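Local coordinates for protein TRAP dicarboxylate transporter, DctP subunit (Ochrobactrum anthropi, PDB 4P47) that probably serves as the periplasmic solute-binding component of a TRAP transporter, capturing a small solute for delivery to its membrane partners, at residues Lys103-Asn115 against Arg305-Ile319. Sequence-based numbering, arbitrary orientation.
Sequences KAFEAVDLPFLFN and RDAVKPIIDKFTAEI
A104 and I319 bring their CA atoms to 4.4 Å, the CA atoms of L110 and I312 are 7.5 Å apart, and F112 meets R305 at the other end, so the two segments run antiparallel. In this TRAP-type solute-binding protein, a periplasmic binding protein fold, the contact lays the loop between strand 90-94 and helix 117-125 along helices 298-312 and 316-319. Helix 321-336 touches both segments, through A104 and L113 on one and I319 on the other.

The middle is apolar. The P111 ring presents its CG to I312, 3.6 Å from I312 CG1, while L110 slides past I312 in the opposite direction and sends CD1 toward the tip of I319. I319 also spreads over A107 CB and the stem of E106.

E106 carries its CG anti to the backbone N (chi1 -177°), and its extended chain brings the carboxylate to that of E318; the two side chains cross at about a right angle, their carboxylate planes 34° apart. E106 OE1 and E318 OE2 are 2.5 Å apart, a separation at which one of the two acids probably holds a proton. K103 NZ, 4.5 Å from E318 OE1, probably tempers the local negative charge.

At the far end, R305 grips F112 O side-on through two nitrogens, NH2 at 3.0 Å and NE at 3.2 Å, with the oxygen in the guanidinium plane. A leucine in place of R305 would probably leave F112 O without either of these donors and its loop less firmly fixed to helix 298-312. The NH2 bond is the straighter, 156° at the hydrogen, and lies in the carbonyl plane; NE approaches from above that plane. The single NE hydrogen is divided between F112 O and water 1, whose oxygen donates in turn to P111 O at 2.9 Å.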
loop_
_atom_site.group_PDB
_atom_site.type_symbol
_atom_site.label_atom_id
_atom_site.label_comp_id
_atom_site.label_asym_id
_atom_site.label_seq_id
_atom_site.Cartn_x
_atom_site.Cartn_y
_atom_site.Cartn_z
ATOM N N LYS A 103 -10.864 -12.170 -3.929
ATOM C CA LYS A 103 -10.940 -11.173 -4.994
ATOM C C LYS A 103 -11.357 -9.777 -4.540
ATOM O O LYS A 103 -10.959 -8.776 -5.162
ATOM C CB LYS A 103 -11.909 -11.653 -6.079
ATOM C CG LYS A 103 -11.208 -12.291 -7.240
ATOM C CD LYS A 103 -10.424 -11.258 -8.040
ATOM C CE LYS A 103 -9.307 -11.921 -8.814
ATOM N NZ LYS A 103 -9.734 -13.217 -9.419
ATOM N N ALA A 104 -12.148 -9.700 -3.478
ATOM C CA ALA A 104 -12.598 -8.414 -2.979
ATOM C C ALA A 104 -11.413 -7.501 -2.645
ATOM O O ALA A 104 -11.574 -6.284 -2.716
ATOM C CB ALA A 104 -13.516 -8.598 -1.775
ATOM N N PHE A 105 -10.271 -8.073 -2.266
ATOM C CA PHE A 105 -9.112 -7.250 -1.938
ATOM C C PHE A 105 -8.593 -6.445 -3.133
ATOM O O PHE A 105 -7.841 -5.492 -2.933
ATOM C CB PHE A 105 -8.001 -8.086 -1.318
ATOM C CG PHE A 105 -8.149 -8.269 0.161
ATOM C CD1 PHE A 105 -8.907 -9.313 0.677
ATOM C CD2 PHE A 105 -7.553 -7.398 1.035
ATOM C CE1 PHE A 105 -9.052 -9.478 2.046
ATOM C CE2 PHE A 105 -7.704 -7.570 2.414
ATOM C CZ PHE A 105 -8.457 -8.617 2.907
ATOM N N GLU A 106 -8.984 -6.771 -4.359
ATOM C CA GLU A 106 -8.626 -5.929 -5.499
ATOM C C GLU A 106 -9.159 -4.523 -5.345
ATOM O O GLU A 106 -8.620 -3.582 -5.942
ATOM C CB GLU A 106 -9.135 -6.575 -6.782
ATOM C CG GLU A 106 -8.786 -5.872 -8.064
ATOM C CD GLU A 106 -9.192 -6.686 -9.267
ATOM O OE1 GLU A 106 -10.419 -6.831 -9.498
ATOM O OE2 GLU A 106 -8.300 -7.184 -9.966
ATOM N N ALA A 107 -10.172 -4.352 -4.500
ATOM C CA ALA A 107 -10.710 -3.020 -4.265
ATOM C C ALA A 107 -9.627 -2.044 -3.765
ATOM O O ALA A 107 -9.692 -0.850 -4.051
ATOM C CB ALA A 107 -11.898 -3.053 -3.277
ATOM N N VAL A 108 -8.640 -2.521 -3.007
ATOM C CA VAL A 108 -7.648 -1.588 -2.457
ATOM C C VAL A 108 -6.697 -1.058 -3.518
ATOM O O VAL A 108 -6.003 -0.078 -3.283
ATOM C CB VAL A 108 -6.825 -2.174 -1.284
ATOM C CG1 VAL A 108 -7.738 -2.709 -0.182
ATOM C CG2 VAL A 108 -5.827 -3.228 -1.729
ATOM N N ASP A 109 -6.668 -1.690 -4.681
ATOM C CA ASP A 109 -5.871 -1.216 -5.806
ATOM C C ASP A 109 -6.626 -0.247 -6.736
ATOM O O ASP A 109 -6.048 0.255 -7.692
ATOM C CB ASP A 109 -5.380 -2.402 -6.634
ATOM C CG ASP A 109 -4.248 -3.174 -5.969
ATOM O OD1 ASP A 109 -3.525 -2.611 -5.121
ATOM O OD2 ASP A 109 -4.035 -4.333 -6.356
ATOM N N LEU A 110 -7.907 0.014 -6.492
ATOM C CA LEU A 110 -8.663 0.895 -7.386
ATOM C C LEU A 110 -8.100 2.311 -7.333
ATOM O O LEU A 110 -7.583 2.748 -6.316
ATOM C CB LEU A 110 -10.164 0.880 -7.019
ATOM C CG LEU A 110 -10.876 -0.463 -7.223
ATOM C CD1 LEU A 110 -12.275 -0.419 -6.614
ATOM C CD2 LEU A 110 -10.952 -0.878 -8.694
ATOM N N PRO A 111 -8.188 3.023 -8.452
ATOM C CA PRO A 111 -7.527 4.337 -8.497
ATOM C C PRO A 111 -8.195 5.523 -7.810
ATOM O O PRO A 111 -9.429 5.637 -7.710
ATOM C CB PRO A 111 -7.368 4.614 -10.000
ATOM C CG PRO A 111 -8.317 3.706 -10.685
ATOM C CD PRO A 111 -8.622 2.536 -9.767
ATOM N N PHE A 112 -7.335 6.432 -7.360
ATOM C CA PHE A 112 -7.734 7.724 -6.816
ATOM C C PHE A 112 -8.723 7.632 -5.648
ATOM O O PHE A 112 -9.574 8.512 -5.468
ATOM C CB PHE A 112 -8.301 8.631 -7.927
ATOM C CG PHE A 112 -7.360 8.837 -9.084
ATOM C CD1 PHE A 112 -6.204 9.596 -8.942
ATOM C CD2 PHE A 112 -7.618 8.269 -10.321
ATOM C CE1 PHE A 112 -5.347 9.783 -10.004
ATOM C CE2 PHE A 112 -6.757 8.469 -11.389
ATOM C CZ PHE A 112 -5.609 9.226 -11.220
ATOM N N LEU A 113 -8.595 6.605 -4.813
ATOM C CA LEU A 113 -9.483 6.468 -3.647
ATOM C C LEU A 113 -9.249 7.585 -2.629
ATOM O O LEU A 113 -10.203 8.210 -2.166
ATOM C CB LEU A 113 -9.278 5.118 -2.940
ATOM C CG LEU A 113 -9.505 3.876 -3.808
ATOM C CD1 LEU A 113 -9.307 2.604 -2.992
ATOM C CD2 LEU A 113 -10.891 3.856 -4.455
ATOM N N PHE A 114 -7.986 7.818 -2.258
ATOM C CA PHE A 114 -7.662 8.703 -1.150
ATOM C C PHE A 114 -6.734 9.820 -1.576
ATOM O O PHE A 114 -5.847 9.608 -2.417
ATOM C CB PHE A 114 -6.982 7.916 -0.017
ATOM C CG PHE A 114 -7.634 6.614 0.298
ATOM C CD1 PHE A 114 -8.957 6.564 0.708
ATOM C CD2 PHE A 114 -6.913 5.428 0.235
ATOM C CE1 PHE A 114 -9.555 5.360 0.996
ATOM C CE2 PHE A 114 -7.503 4.223 0.535
ATOM C CZ PHE A 114 -8.838 4.190 0.920
ATOM N N ASN A 115 -6.900 10.989 -0.961
ATOM C CA ASN A 115 -6.030 12.125 -1.236
ATOM C C ASN A 115 -4.998 12.367 -0.125
ATOM O O ASN A 115 -4.084 13.177 -0.278
ATOM C CB ASN A 115 -6.877 13.384 -1.494
ATOM C CG ASN A 115 -7.795 13.240 -2.722
ATOM O OD1 ASN A 115 -8.068 12.127 -3.187
ATOM N ND2 ASN A 115 -8.273 14.370 -3.245
ATOM N N ARG A 305 -10.094 10.865 -12.086
ATOM C CA ARG A 305 -10.948 9.796 -11.612
ATOM C C ARG A 305 -12.138 9.587 -12.554
ATOM O O ARG A 305 -12.459 8.461 -12.935
ATOM C CB ARG A 305 -11.448 10.116 -10.211
ATOM C CG ARG A 305 -12.246 8.984 -9.576
ATOM C CD ARG A 305 -12.864 9.404 -8.229
ATOM N NE ARG A 305 -11.858 9.789 -7.256
ATOM C CZ ARG A 305 -11.653 11.016 -6.786
ATOM N NH1 ARG A 305 -12.407 12.039 -7.158
ATOM N NH2 ARG A 305 -10.689 11.209 -5.907
ATOM N N ASP A 306 -12.784 10.677 -12.948
ATOM C CA ASP A 306 -13.967 10.588 -13.807
ATOM C C ASP A 306 -13.591 10.078 -15.197
ATOM O O ASP A 306 -14.346 9.332 -15.816
ATOM C CB ASP A 306 -14.693 11.933 -13.901
ATOM C CG ASP A 306 -15.382 12.327 -12.590
ATOM O OD1 ASP A 306 -15.515 11.474 -11.695
ATOM O OD2 ASP A 306 -15.788 13.499 -12.469
ATOM N N ALA A 307 -12.415 10.452 -15.692
ATOM C CA ALA A 307 -11.978 10.015 -17.006
ATOM C C ALA A 307 -11.709 8.519 -17.049
ATOM O O ALA A 307 -11.881 7.883 -18.086
ATOM C CB ALA A 307 -10.743 10.798 -17.455
ATOM N N VAL A 308 -11.303 7.937 -15.927
ATOM C CA VAL A 308 -10.971 6.527 -15.929
ATOM C C VAL A 308 -12.105 5.645 -15.406
ATOM O O VAL A 308 -12.097 4.434 -15.610
ATOM C CB VAL A 308 -9.633 6.213 -15.179
ATOM C CG1 VAL A 308 -8.505 7.062 -15.765
ATOM C CG2 VAL A 308 -9.744 6.429 -13.686
ATOM N N LYS A 309 -13.118 6.248 -14.791
ATOM C CA LYS A 309 -14.184 5.472 -14.182
ATOM C C LYS A 309 -14.845 4.451 -15.118
ATOM O O LYS A 309 -15.085 3.319 -14.704
ATOM C CB LYS A 309 -15.263 6.401 -13.626
ATOM C CG LYS A 309 -16.377 5.623 -12.939
ATOM C CD LYS A 309 -17.403 6.527 -12.281
ATOM C CE LYS A 309 -18.375 5.724 -11.415
ATOM N NZ LYS A 309 -19.169 4.744 -12.219
ATOM N N PRO A 310 -15.187 4.844 -16.356
ATOM C CA PRO A 310 -15.873 3.837 -17.187
ATOM C C PRO A 310 -15.024 2.586 -17.464
ATOM O O PRO A 310 -15.575 1.504 -17.684
ATOM C CB PRO A 310 -16.179 4.585 -18.491
ATOM C CG PRO A 310 -16.144 6.049 -18.118
ATOM C CD PRO A 310 -15.097 6.151 -17.025
ATOM N N ILE A 311 -13.705 2.736 -17.446
ATOM C CA ILE A 311 -12.800 1.609 -17.612
ATOM C C ILE A 311 -12.741 0.811 -16.307
ATOM O O ILE A 311 -12.899 -0.406 -16.304
ATOM C CB ILE A 311 -11.384 2.086 -18.024
ATOM C CG1 ILE A 311 -11.380 2.585 -19.472
ATOM C CG2 ILE A 311 -10.372 0.962 -17.897
ATOM C CD1 ILE A 311 -11.889 4.008 -19.655
ATOM N N ILE A 312 -12.529 1.514 -15.202
ATOM C CA ILE A 312 -12.365 0.898 -13.890
ATOM C C ILE A 312 -13.627 0.176 -13.429
ATOM O O ILE A 312 -13.541 -0.788 -12.693
ATOM C CB ILE A 312 -11.917 1.967 -12.849
ATOM C CG1 ILE A 312 -10.576 2.583 -13.269
ATOM C CG2 ILE A 312 -11.852 1.368 -11.447
ATOM C CD1 ILE A 312 -9.467 1.576 -13.514
ATOM N N ASP A 313 -14.799 0.607 -13.917
ATOM C CA ASP A 313 -16.056 -0.041 -13.554
ATOM C C ASP A 313 -16.078 -1.525 -13.944
ATOM O O ASP A 313 -16.873 -2.295 -13.412
ATOM C CB ASP A 313 -17.257 0.669 -14.212
ATOM C CG ASP A 313 -17.676 1.944 -13.478
ATOM O OD1 ASP A 313 -17.345 2.142 -12.287
ATOM O OD2 ASP A 313 -18.353 2.765 -14.136
ATOM N N LYS A 314 -15.208 -1.938 -14.859
ATOM C CA LYS A 314 -15.170 -3.327 -15.313
ATOM C C LYS A 314 -14.757 -4.309 -14.220
ATOM O O LYS A 314 -15.040 -5.498 -14.320
ATOM C CB LYS A 314 -14.201 -3.475 -16.495
ATOM C CG LYS A 314 -12.693 -3.505 -16.113
ATOM C CD LYS A 314 -11.793 -3.788 -17.309
ATOM C CE LYS A 314 -11.898 -2.689 -18.372
ATOM N NZ LYS A 314 -11.015 -2.936 -19.563
ATOM N N PHE A 315 -14.078 -3.821 -13.193
ATOM C CA PHE A 315 -13.652 -4.690 -12.091
ATOM C C PHE A 315 -14.716 -4.904 -11.020
ATOM O O PHE A 315 -14.547 -5.736 -10.117
ATOM C CB PHE A 315 -12.384 -4.143 -11.437
ATOM C CG PHE A 315 -11.245 -4.026 -12.395
ATOM C CD1 PHE A 315 -10.616 -5.161 -12.874
ATOM C CD2 PHE A 315 -10.836 -2.792 -12.863
ATOM C CE1 PHE A 315 -9.583 -5.057 -13.803
ATOM C CE2 PHE A 315 -9.799 -2.689 -13.795
ATOM C CZ PHE A 315 -9.181 -3.818 -14.253
ATOM N N THR A 316 -15.808 -4.149 -11.096
ATOM C CA THR A 316 -16.801 -4.195 -10.036
ATOM C C THR A 316 -17.443 -5.573 -9.937
ATOM O O THR A 316 -17.702 -6.046 -8.818
ATOM C CB THR A 316 -17.846 -3.119 -10.231
ATOM O OG1 THR A 316 -17.229 -1.852 -10.026
ATOM C CG2 THR A 316 -19.054 -3.294 -9.270
ATOM N N ALA A 317 -17.663 -6.249 -11.061
ATOM C CA ALA A 317 -18.373 -7.529 -11.027
ATOM C C ALA A 317 -17.547 -8.533 -10.239
ATOM O O ALA A 317 -18.090 -9.261 -9.419
ATOM C CB ALA A 317 -18.655 -8.037 -12.441
ATOM N N GLU A 318 -16.230 -8.551 -10.434
ATOM C CA GLU A 318 -15.428 -9.579 -9.754
ATOM C C GLU A 318 -15.119 -9.211 -8.306
ATOM O O GLU A 318 -15.062 -10.083 -7.444
ATOM C CB GLU A 318 -14.145 -9.912 -10.523
ATOM C CG GLU A 318 -13.121 -8.802 -10.536
ATOM C CD GLU A 318 -11.884 -9.164 -11.345
ATOM O OE1 GLU A 318 -11.873 -10.243 -11.966
ATOM O OE2 GLU A 318 -10.918 -8.372 -11.361
ATOM N N ILE A 319 -14.959 -7.921 -8.029
ATOM C CA ILE A 319 -14.789 -7.453 -6.657
ATOM C C ILE A 319 -16.077 -7.699 -5.859
ATOM O O ILE A 319 -16.040 -8.166 -4.712
ATOM C CB ILE A 319 -14.414 -5.951 -6.620
ATOM C CG1 ILE A 319 -12.994 -5.752 -7.164
ATOM C CG2 ILE A 319 -14.505 -5.422 -5.197
ATOM C CD1 ILE A 319 -12.614 -4.304 -7.466
HETATM O O HOH W 1 -11.698 6.930 -6.455
HETATM O O HOH W 2 -10.757 14.525 -5.513
#